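Local coordinates for uncharacterized protein (Candida albicans, PDB 5K04) that serves as the non-catalytic subunit of the NatB N-terminal acetyltransferase, probably acting as a helical-repeat scaffold around its catalytic partner NAT3, at residues A[360-365]-A[403-408]; A[335-340]-A[369-374]; A[533-538]-A[580-585]. One frame throughout, in Å; residues are numbered along the deposited sequence.

Contact 1: A[360-365]-A[403-408]; sequences STKEGA and EQDKYN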
loop_
_atom_site.group_PDB
_atom_site.type_symbol
_atom_site.label_atom_id
_atom_site.label_comp_id
_atom_site.label_asym_id
_atom_site.label_seq_id
_atom_site.Cartn_x
_atom_site.Cartn_y
_atom_site.Cartn_z
ATOM N N SER A 360 33.080 12.376 -1.622
ATOM C CA SER A 360 32.667 11.191 -2.380
ATOM C C SER A 360 32.772 9.917 -1.560
ATOM O O SER A 360 32.110 8.922 -1.879
ATOM C CB SER A 360 33.519 11.030 -3.637
ATOM O OG SER A 360 34.873 10.744 -3.311
ATOM N N THR A 361 33.612 9.924 -0.533
ATOM C CA THR A 361 33.876 8.738 0.259
ATOM C C THR A 361 32.801 8.571 1.318
ATOM O O THR A 361 32.503 9.502 2.071
ATOM C CB THR A 361 35.246 8.831 0.924
ATOM O OG1 THR A 361 36.271 8.759 -0.073
ATOM C CG2 THR A 361 35.420 7.707 1.925
ATOM N N LYS A 362 32.220 7.380 1.362
ATOM C CA LYS A 362 31.269 7.053 2.407
ATOM C C LYS A 362 31.981 6.964 3.749
ATOM O O LYS A 362 33.024 6.313 3.879
ATOM C CB LYS A 362 30.579 5.737 2.087
ATOM C CG LYS A 362 29.762 5.216 3.225
ATOM C CD LYS A 362 28.293 5.283 2.915
ATOM C CE LYS A 362 27.567 4.336 3.835
ATOM N NZ LYS A 362 27.416 4.937 5.195
ATOM N N GLU A 363 31.416 7.629 4.747
ATOM C CA GLU A 363 31.982 7.652 6.082
ATOM C C GLU A 363 30.856 7.451 7.092
ATOM O O GLU A 363 29.671 7.462 6.748
ATOM C CB GLU A 363 32.749 8.961 6.313
ATOM C CG GLU A 363 33.961 9.108 5.387
ATOM C CD GLU A 363 34.694 10.413 5.584
ATOM O OE1 GLU A 363 34.311 11.168 6.503
ATOM O OE2 GLU A 363 35.646 10.687 4.820
ATOM N N GLY A 364 31.235 7.226 8.348
ATOM C CA GLY A 364 30.244 7.044 9.391
ATOM C C GLY A 364 29.682 5.631 9.402
ATOM O O GLY A 364 30.354 4.662 9.040
ATOM N N ALA A 365 28.419 5.525 9.817
ATOM C CA ALA A 365 27.785 4.223 10.000
ATOM C C ALA A 365 27.542 3.543 8.657
ATOM O O ALA A 365 27.081 4.173 7.700
ATOM C CB ALA A 365 26.470 4.381 10.765
ATOM N N GLU A 403 27.996 2.346 -5.613
ATOM C CA GLU A 403 29.166 1.550 -5.222
ATOM C C GLU A 403 29.631 1.908 -3.816
ATOM O O GLU A 403 30.004 1.036 -3.023
ATOM C CB GLU A 403 30.335 1.768 -6.202
ATOM C CG GLU A 403 30.161 1.244 -7.624
ATOM C CD GLU A 403 31.257 1.744 -8.559
ATOM O OE1 GLU A 403 32.258 2.288 -8.050
ATOM O OE2 GLU A 403 31.115 1.602 -9.798
ATOM N N GLN A 404 29.646 3.195 -3.508
ATOM C CA GLN A 404 30.081 3.700 -2.218
ATOM C C GLN A 404 28.915 3.958 -1.270
ATOM O O GLN A 404 29.089 3.859 -0.053
ATOM C CB GLN A 404 30.882 4.987 -2.439
ATOM C CG GLN A 404 31.686 5.445 -1.270
ATOM C CD GLN A 404 32.962 4.667 -1.115
ATOM O OE1 GLN A 404 33.437 4.029 -2.060
ATOM N NE2 GLN A 404 33.529 4.711 0.083
ATOM N N ASP A 405 27.727 4.252 -1.800
ATOM C CA ASP A 405 26.525 4.508 -1.002
ATOM C C ASP A 405 25.506 3.399 -1.278
ATOM O O ASP A 405 24.465 3.611 -1.906
ATOM C CB ASP A 405 25.970 5.925 -1.332
ATOM C CG ASP A 405 25.060 6.478 -0.238
ATOM O OD1 ASP A 405 24.877 5.793 0.795
ATOM O OD2 ASP A 405 24.526 7.596 -0.419
ATOM N N LYS A 406 25.800 2.203 -0.741
ATOM C CA LYS A 406 25.257 0.939 -1.249
ATOM C C LYS A 406 23.802 0.691 -0.882
ATOM O O LYS A 406 23.161 -0.153 -1.518
ATOM C CB LYS A 406 26.076 -0.242 -0.727
ATOM C CG LYS A 406 27.536 -0.275 -1.141
ATOM C CD LYS A 406 28.460 -0.506 0.055
ATOM C CE LYS A 406 27.945 -1.606 0.972
ATOM N NZ LYS A 406 27.824 -2.925 0.289
ATOM N N TYR A 407 23.276 1.345 0.158
ATOM C CA TYR A 407 21.895 1.118 0.584
ATOM C C TYR A 407 21.021 2.352 0.386
ATOM O O TYR A 407 19.928 2.433 0.959
ATOM C CB TYR A 407 21.851 0.663 2.047
ATOM C CG TYR A 407 22.848 -0.440 2.385
ATOM C CD1 TYR A 407 22.629 -1.750 1.982
ATOM C CD2 TYR A 407 24.023 -0.161 3.080
ATOM C CE1 TYR A 407 23.546 -2.763 2.267
ATOM C CE2 TYR A 407 24.947 -1.162 3.375
ATOM C CZ TYR A 407 24.697 -2.466 2.964
ATOM O OH TYR A 407 25.593 -3.465 3.243
ATOM N N ASN A 408 21.479 3.323 -0.409
ATOM C CA ASN A 408 20.676 4.509 -0.663
ATOM C C ASN A 408 19.510 4.116 -1.549
ATOM O O ASN A 408 19.681 3.860 -2.743
ATOM C CB ASN A 408 21.508 5.606 -1.308
ATOM C CG ASN A 408 20.744 6.922 -1.421
ATOM O OD1 ASN A 408 19.550 6.947 -1.739
ATOM N ND2 ASN A 408 21.431 8.020 -1.139
#
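Three N-H donors converge on Asp405 OD2, the carboxylate oxygen of a residue that Lys362 approaches from the opposing loop. Asn408 ND2 gives a nearly straight bond of 3.2 Å (N-H...O 174°) from above the carboxylate plane, and Asn373 ND2 and Asn370 N bind the same oxygen. These bonds probably restrain the rotation of the carboxylate. Its other oxygen, OD1, lies 4.1 Å from Lys362 CD, where the two side chains cross at about a right angle. Lys362 NZ remains 5.2 Å from OD1, so any attraction there acts at a distance. Bends at chi2 and chi4 turn NZ instead to Ala365 O, 2.6 Å away, and it also bonds Asp368 O, tying its own loop together. The closest packing is lower on the chain: Lys362 CB sits 3.2 Å from Gln404 O, and its CD also stays close to the same oxygen. Gln404 CG completes the patch, 3.5 Å from Lys362 CB. Coenzyme A touches Ala365, and Tyr407 packs on Pro22 of the NAT3 subunit. The contact thus sets an inter-helix loop against the type I turn between successive helices 388-404 and 409-419 of the all-helical, TPR-clan scaffold.

Contact 2: A[335-340]-A[369-374]; sequences ENLITV and SNPVNE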
loop_
_atom_site.group_PDB
_atom_site.type_symbol
_atom_site.label_atom_id
_atom_site.label_comp_id
_atom_site.label_asym_id
_atom_site.label_seq_id
_atom_site.Cartn_x
_atom_site.Cartn_y
_atom_site.Cartn_z
ATOM N N GLU A 335 32.832 23.573 5.743
ATOM C CA GLU A 335 33.505 22.365 6.207
ATOM C C GLU A 335 32.538 21.241 6.543
ATOM O O GLU A 335 32.859 20.074 6.312
ATOM C CB GLU A 335 34.384 22.671 7.424
ATOM C CG GLU A 335 35.738 23.292 7.063
ATOM C CD GLU A 335 36.796 23.066 8.129
ATOM O OE1 GLU A 335 36.544 23.396 9.310
ATOM O OE2 GLU A 335 37.878 22.543 7.782
ATOM N N ASN A 336 31.364 21.569 7.082
ATOM C CA ASN A 336 30.389 20.561 7.472
ATOM C C ASN A 336 29.489 20.238 6.284
ATOM O O ASN A 336 28.736 21.096 5.806
ATOM C CB ASN A 336 29.559 21.011 8.674
ATOM C CG ASN A 336 28.509 19.996 9.055
ATOM O OD1 ASN A 336 27.394 20.037 8.560
ATOM N ND2 ASN A 336 28.867 19.064 9.919
ATOM N N LEU A 337 29.560 18.980 5.845
ATOM C CA LEU A 337 28.873 18.535 4.638
ATOM C C LEU A 337 27.384 18.874 4.673
ATOM O O LEU A 337 26.836 19.421 3.710
ATOM C CB LEU A 337 29.100 17.028 4.472
ATOM C CG LEU A 337 28.124 16.243 3.607
ATOM C CD1 LEU A 337 28.037 16.817 2.196
ATOM C CD2 LEU A 337 28.576 14.804 3.559
ATOM N N ILE A 338 26.716 18.574 5.787
ATOM C CA ILE A 338 25.271 18.799 5.878
ATOM C C ILE A 338 24.928 20.297 5.892
ATOM O O ILE A 338 23.913 20.714 5.322
ATOM C CB ILE A 338 24.709 18.040 7.093
ATOM C CG1 ILE A 338 24.706 16.530 6.773
ATOM C CG2 ILE A 338 23.299 18.545 7.462
ATOM C CD1 ILE A 338 24.442 15.624 7.950
ATOM N N THR A 339 25.775 21.129 6.503
ATOM C CA THR A 339 25.632 22.574 6.343
ATOM C C THR A 339 25.601 22.949 4.867
ATOM O O THR A 339 24.751 23.733 4.436
ATOM C CB THR A 339 26.777 23.300 7.058
ATOM O OG1 THR A 339 26.794 22.932 8.441
ATOM C CG2 THR A 339 26.639 24.830 6.940
ATOM N N VAL A 340 26.500 22.366 4.069
ATOM C CA VAL A 340 26.537 22.673 2.642
ATOM C C VAL A 340 25.287 22.146 1.942
ATOM O O VAL A 340 24.723 22.809 1.065
ATOM C CB VAL A 340 27.827 22.112 2.022
ATOM C CG1 VAL A 340 27.854 22.357 0.506
ATOM C CG2 VAL A 340 29.036 22.748 2.686
ATOM N N SER A 369 23.053 6.451 4.641
ATOM C CA SER A 369 23.305 7.031 3.334
ATOM C C SER A 369 24.255 8.224 3.468
ATOM O O SER A 369 24.402 8.823 4.539
ATOM C CB SER A 369 22.000 7.450 2.664
ATOM O OG SER A 369 21.231 6.325 2.258
ATOM N N ASN A 370 24.939 8.533 2.373
ATOM C CA ASN A 370 25.837 9.676 2.344
ATOM C C ASN A 370 25.045 10.930 2.002
ATOM O O ASN A 370 24.490 11.017 0.898
ATOM C CB ASN A 370 26.927 9.471 1.322
ATOM C CG ASN A 370 27.939 10.599 1.322
ATOM O OD1 ASN A 370 27.705 11.661 1.889
ATOM N ND2 ASN A 370 29.086 10.359 0.689
ATOM N N PRO A 371 24.993 11.923 2.887
ATOM C CA PRO A 371 24.166 13.105 2.609
ATOM C C PRO A 371 24.533 13.834 1.317
ATOM O O PRO A 371 23.694 14.581 0.801
ATOM C CB PRO A 371 24.395 13.992 3.842
ATOM C CG PRO A 371 24.880 13.055 4.906
ATOM C CD PRO A 371 25.679 12.011 4.190
ATOM N N VAL A 372 25.745 13.640 0.773
ATOM C CA VAL A 372 26.101 14.277 -0.501
ATOM C C VAL A 372 25.147 13.868 -1.608
ATOM O O VAL A 372 24.943 14.614 -2.576
ATOM C CB VAL A 372 27.536 13.923 -0.920
ATOM C CG1 VAL A 372 27.991 14.871 -1.989
ATOM C CG2 VAL A 372 28.438 14.015 0.230
ATOM N N ASN A 373 24.578 12.671 -1.507
ATOM C CA ASN A 373 23.749 12.167 -2.580
ATOM C C ASN A 373 22.335 12.713 -2.527
ATOM O O ASN A 373 21.512 12.359 -3.383
ATOM C CB ASN A 373 23.806 10.649 -2.555
ATOM C CG ASN A 373 25.160 10.150 -3.012
ATOM O OD1 ASN A 373 25.753 10.740 -3.929
ATOM N ND2 ASN A 373 25.676 9.095 -2.369
ATOM N N GLU A 374 22.047 13.556 -1.529
ATOM C CA GLU A 374 20.887 14.428 -1.610
ATOM C C GLU A 374 21.110 15.486 -2.679
ATOM O O GLU A 374 20.190 15.831 -3.429
ATOM C CB GLU A 374 20.630 15.081 -0.251
ATOM C CG GLU A 374 20.197 14.120 0.871
ATOM C CD GLU A 374 18.836 13.449 0.625
ATOM O OE1 GLU A 374 18.703 12.230 0.882
ATOM O OE2 GLU A 374 17.901 14.149 0.166
#
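Asn370 meets Leu337 through its amide oxygen, with OD1 3.7 Å from Leu337 CD2 and the two side chains crossing at about a right angle. With its CG anti to the backbone N (chi1 -176°), Asn370 folds OD1 forward over the turn that follows. There it accepts a 3.0 Å bond from Val372 N, straight at the hydrogen (169°) although the donor stands 54° above the carbonyl plane. The amide is held at its other end too, since ND2 bonds Phe359 O.

Pro371 presents its ring to the opposing helix. CB and CG rest against Ile338 CG1, the CB to CG1 distance being 3.9 Å, while CG also meets Ile338 CD1 at 4.0 Å. At the ring atom next to its nitrogen, Pro371 CD lies 4.1 Å from Leu337 CD2. The contact therefore joins the N-terminal turns of helices 337-346 and 372-383 in the all-helical scaffold of this TPR-clan family, and both turns carry an asparagine cap. On the first helix it is Asn336, whose OD1 takes Thr339 N at 2.8 Å in the carbonyl plane.

Val372 supplies the tightest packing: its CG2 methyl is 3.4 Å from both Leu337 CD1 and Leu337 CD2, so it abuts the fork of the leucine. Phe359 touches Leu337 and Val372 alike, and Tyr356 of helix 353-358 covers Val372 further. Beyond it, Glu374 turns to other partners, forming a salt bridge with Lys410 and a weak hydrogen bond with Gln83 of the NAT3 subunit.

Contact 3: A[533-538]-A[580-585]; sequences HYLKTN and VYSIVF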
loop_
_atom_site.group_PDB
_atom_site.type_symbol
_atom_site.label_atom_id
_atom_site.label_comp_id
_atom_site.label_asym_id
_atom_site.label_seq_id
_atom_site.Cartn_x
_atom_site.Cartn_y
_atom_site.Cartn_z
ATOM N N HIS A 533 -9.010 -19.475 -12.965
ATOM C CA HIS A 533 -10.049 -19.733 -11.975
ATOM C C HIS A 533 -10.287 -18.527 -11.063
ATOM O O HIS A 533 -11.420 -18.304 -10.627
ATOM C CB HIS A 533 -9.698 -20.965 -11.150
ATOM C CG HIS A 533 -10.749 -21.315 -10.149
ATOM N ND1 HIS A 533 -11.981 -21.819 -10.514
ATOM C CD2 HIS A 533 -10.771 -21.205 -8.799
ATOM C CE1 HIS A 533 -12.709 -22.022 -9.430
ATOM N NE2 HIS A 533 -11.997 -21.661 -8.377
ATOM N N TYR A 534 -9.245 -17.737 -10.776
ATOM C CA TYR A 534 -9.439 -16.493 -10.026
ATOM C C TYR A 534 -10.298 -15.502 -10.810
ATOM O O TYR A 534 -11.173 -14.838 -10.241
ATOM C CB TYR A 534 -8.082 -15.865 -9.685
ATOM C CG TYR A 534 -8.194 -14.491 -9.059
ATOM C CD1 TYR A 534 -8.433 -14.339 -7.694
ATOM C CD2 TYR A 534 -8.076 -13.342 -9.824
ATOM C CE1 TYR A 534 -8.554 -13.083 -7.110
ATOM C CE2 TYR A 534 -8.194 -12.084 -9.245
ATOM C CZ TYR A 534 -8.435 -11.958 -7.892
ATOM O OH TYR A 534 -8.546 -10.710 -7.320
ATOM N N LEU A 535 -10.055 -15.380 -12.121
ATOM C CA LEU A 535 -10.790 -14.402 -12.925
ATOM C C LEU A 535 -12.283 -14.721 -12.969
ATOM O O LEU A 535 -13.125 -13.837 -12.788
ATOM C CB LEU A 535 -10.220 -14.350 -14.343
ATOM C CG LEU A 535 -8.750 -13.988 -14.569
ATOM C CD1 LEU A 535 -8.433 -14.024 -16.059
ATOM C CD2 LEU A 535 -8.439 -12.650 -13.999
ATOM N N LYS A 536 -12.629 -15.982 -13.240
ATOM C CA LYS A 536 -14.031 -16.383 -13.318
ATOM C C LYS A 536 -14.703 -16.349 -11.953
ATOM O O LYS A 536 -15.927 -16.210 -11.874
ATOM C CB LYS A 536 -14.135 -17.778 -13.931
ATOM C CG LYS A 536 -13.167 -18.020 -15.098
ATOM C CD LYS A 536 -13.368 -17.022 -16.257
ATOM C CE LYS A 536 -14.668 -17.295 -17.011
ATOM N NZ LYS A 536 -15.118 -16.127 -17.804
ATOM N N THR A 537 -13.917 -16.446 -10.880
ATOM C CA THR A 537 -14.434 -16.286 -9.524
ATOM C C THR A 537 -14.710 -14.818 -9.172
ATOM O O THR A 537 -15.616 -14.531 -8.382
ATOM C CB THR A 537 -13.434 -16.909 -8.542
ATOM O OG1 THR A 537 -13.333 -18.313 -8.801
ATOM C CG2 THR A 537 -13.874 -16.702 -7.098
ATOM N N ASN A 538 -13.961 -13.874 -9.741
ATOM C CA ASN A 538 -14.006 -12.488 -9.285
ATOM C C ASN A 538 -14.314 -11.541 -10.418
ATOM O O ASN A 538 -13.816 -10.409 -10.459
ATOM C CB ASN A 538 -12.700 -12.098 -8.611
ATOM C CG ASN A 538 -12.500 -12.841 -7.338
ATOM O OD1 ASN A 538 -13.091 -12.501 -6.313
ATOM N ND2 ASN A 538 -11.702 -13.905 -7.396
ATOM N N VAL A 580 -9.555 -10.073 -21.544
ATOM C CA VAL A 580 -9.151 -10.990 -22.613
ATOM C C VAL A 580 -9.134 -12.421 -22.095
ATOM O O VAL A 580 -9.783 -13.315 -22.649
ATOM C CB VAL A 580 -7.774 -10.591 -23.193
ATOM C CG1 VAL A 580 -7.209 -11.721 -24.079
ATOM C CG2 VAL A 580 -7.868 -9.312 -24.002
ATOM N N TYR A 581 -8.397 -12.652 -21.011
ATOM C CA TYR A 581 -8.281 -14.011 -20.497
ATOM C C TYR A 581 -9.625 -14.516 -19.983
ATOM O O TYR A 581 -9.951 -15.695 -20.139
ATOM C CB TYR A 581 -7.194 -14.067 -19.414
ATOM C CG TYR A 581 -5.797 -14.050 -20.010
ATOM C CD1 TYR A 581 -5.204 -15.223 -20.478
ATOM C CD2 TYR A 581 -5.072 -12.874 -20.112
ATOM C CE1 TYR A 581 -3.927 -15.227 -21.032
ATOM C CE2 TYR A 581 -3.793 -12.868 -20.661
ATOM C CZ TYR A 581 -3.228 -14.050 -21.132
ATOM O OH TYR A 581 -1.962 -14.035 -21.680
ATOM N N SER A 582 -10.429 -13.626 -19.398
ATOM C CA SER A 582 -11.754 -14.013 -18.927
ATOM C C SER A 582 -12.640 -14.454 -20.085
ATOM O O SER A 582 -13.436 -15.392 -19.950
ATOM C CB SER A 582 -12.401 -12.848 -18.177
ATOM O OG SER A 582 -11.596 -12.413 -17.092
ATOM N N ILE A 583 -12.506 -13.787 -21.233
ATOM C CA ILE A 583 -13.331 -14.088 -22.401
ATOM C C ILE A 583 -12.859 -15.366 -23.085
ATOM O O ILE A 583 -13.659 -16.251 -23.395
ATOM C CB ILE A 583 -13.311 -12.893 -23.367
ATOM C CG1 ILE A 583 -14.010 -11.696 -22.716
ATOM C CG2 ILE A 583 -13.933 -13.280 -24.696
ATOM C CD1 ILE A 583 -13.577 -10.332 -23.250
ATOM N N VAL A 584 -11.551 -15.468 -23.326
ATOM C CA VAL A 584 -10.954 -16.679 -23.888
ATOM C C VAL A 584 -11.488 -17.923 -23.186
ATOM O O VAL A 584 -11.841 -18.921 -23.830
ATOM C CB VAL A 584 -9.418 -16.597 -23.782
ATOM C CG1 VAL A 584 -8.792 -17.954 -24.080
ATOM C CG2 VAL A 584 -8.884 -15.521 -24.701
ATOM N N PHE A 585 -11.577 -17.876 -21.855
ATOM C CA PHE A 585 -11.972 -19.032 -21.060
ATOM C C PHE A 585 -13.409 -18.928 -20.544
ATOM O O PHE A 585 -13.763 -19.551 -19.541
ATOM C CB PHE A 585 -10.983 -19.250 -19.915
ATOM C CG PHE A 585 -9.596 -19.650 -20.383
ATOM C CD1 PHE A 585 -9.313 -20.971 -20.724
ATOM C CD2 PHE A 585 -8.582 -18.704 -20.497
ATOM C CE1 PHE A 585 -8.036 -21.344 -21.149
ATOM C CE2 PHE A 585 -7.307 -19.065 -20.923
ATOM C CZ PHE A 585 -7.029 -20.385 -21.254
HETATM O O HOH W 1 -13.689 -12.181 -15.068
#
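Leu535 enters the contact with its side chain directed at Tyr581 and Ser582. Its CD1 methyl lies 3.6 Å from Tyr581 CB, so the leucine packs on the stem of the tyrosine rather than on its ring, and the two side chains cross obliquely. Lower down, Leu535 CB approaches Ser582 OG to 3.6 Å. That hydroxyl is not left to apolar neighbours: a water donates hydrogen bonds to both Leu535 O and Ser582 OG, 2.9 Å from each, and OG is also bonded to Leu578 O one turn earlier in its own helix. Val512 and Leu516 of helix 506-521 close over Leu535, while the phenol oxygen of Tyr581 bonds Glu671 and Thr520.

The axes of the short segments 533-537 and 580-584, on helices 525-537 and 571-584, lie 9.5 Å apart at their closest and are nearly perpendicular (91°). This is a buried crossing in an all-helical scaffold, and Leu535 and Ser582 bring their CA atoms nearest to each other across it.

Lys536 reaches across from the neighbouring position. Bends at chi2 and chi3 (-59° and -71°) carry NZ round to Ser582 O, where it donates a 2.8 Å hydrogen bond tilted from the carbonyl plane. The preceding methylene, Lys536 CE, passes 3.5 Å from Phe585 O, and NZ makes a salt bridge with Glu586. Its positive charge therefore sits among carbonyls at the C-terminal end of helix 571-584, where it would probably be favoured by the helix dipole; Lys625 binds Val584 O in the same region.

Apart from the contact, within the last turn of helix 525-537, Thr537 OG1 bonds His533 O and Asn538 ND2 reaches back to Tyr534 O.

In the fold
Contacts 1 and 2 are neighbours, with centres 12 Å apart on the same side of the chain's centre, and their segments alternate along the sequence. Asp405 of contact 1 joins them through probable bonds to Asn370 and Asn373 of contact 2, so a surface loop and a partly buried pair of helix starts share one polar group, in a region that reaches coenzyme A and NAT3. Contact 3 lies across the chain's centre, about 32 Å (nearest atoms) from contact 1 and 36 Å from contact 2, and is the buried one. Its helix crossing combines leucine packing with a lysine bond and a bridging water. Contact 2 relies on apolar side chains across its interface, whereas contact 1 rests on aliphatic lysine packing against a backbone carbonyl.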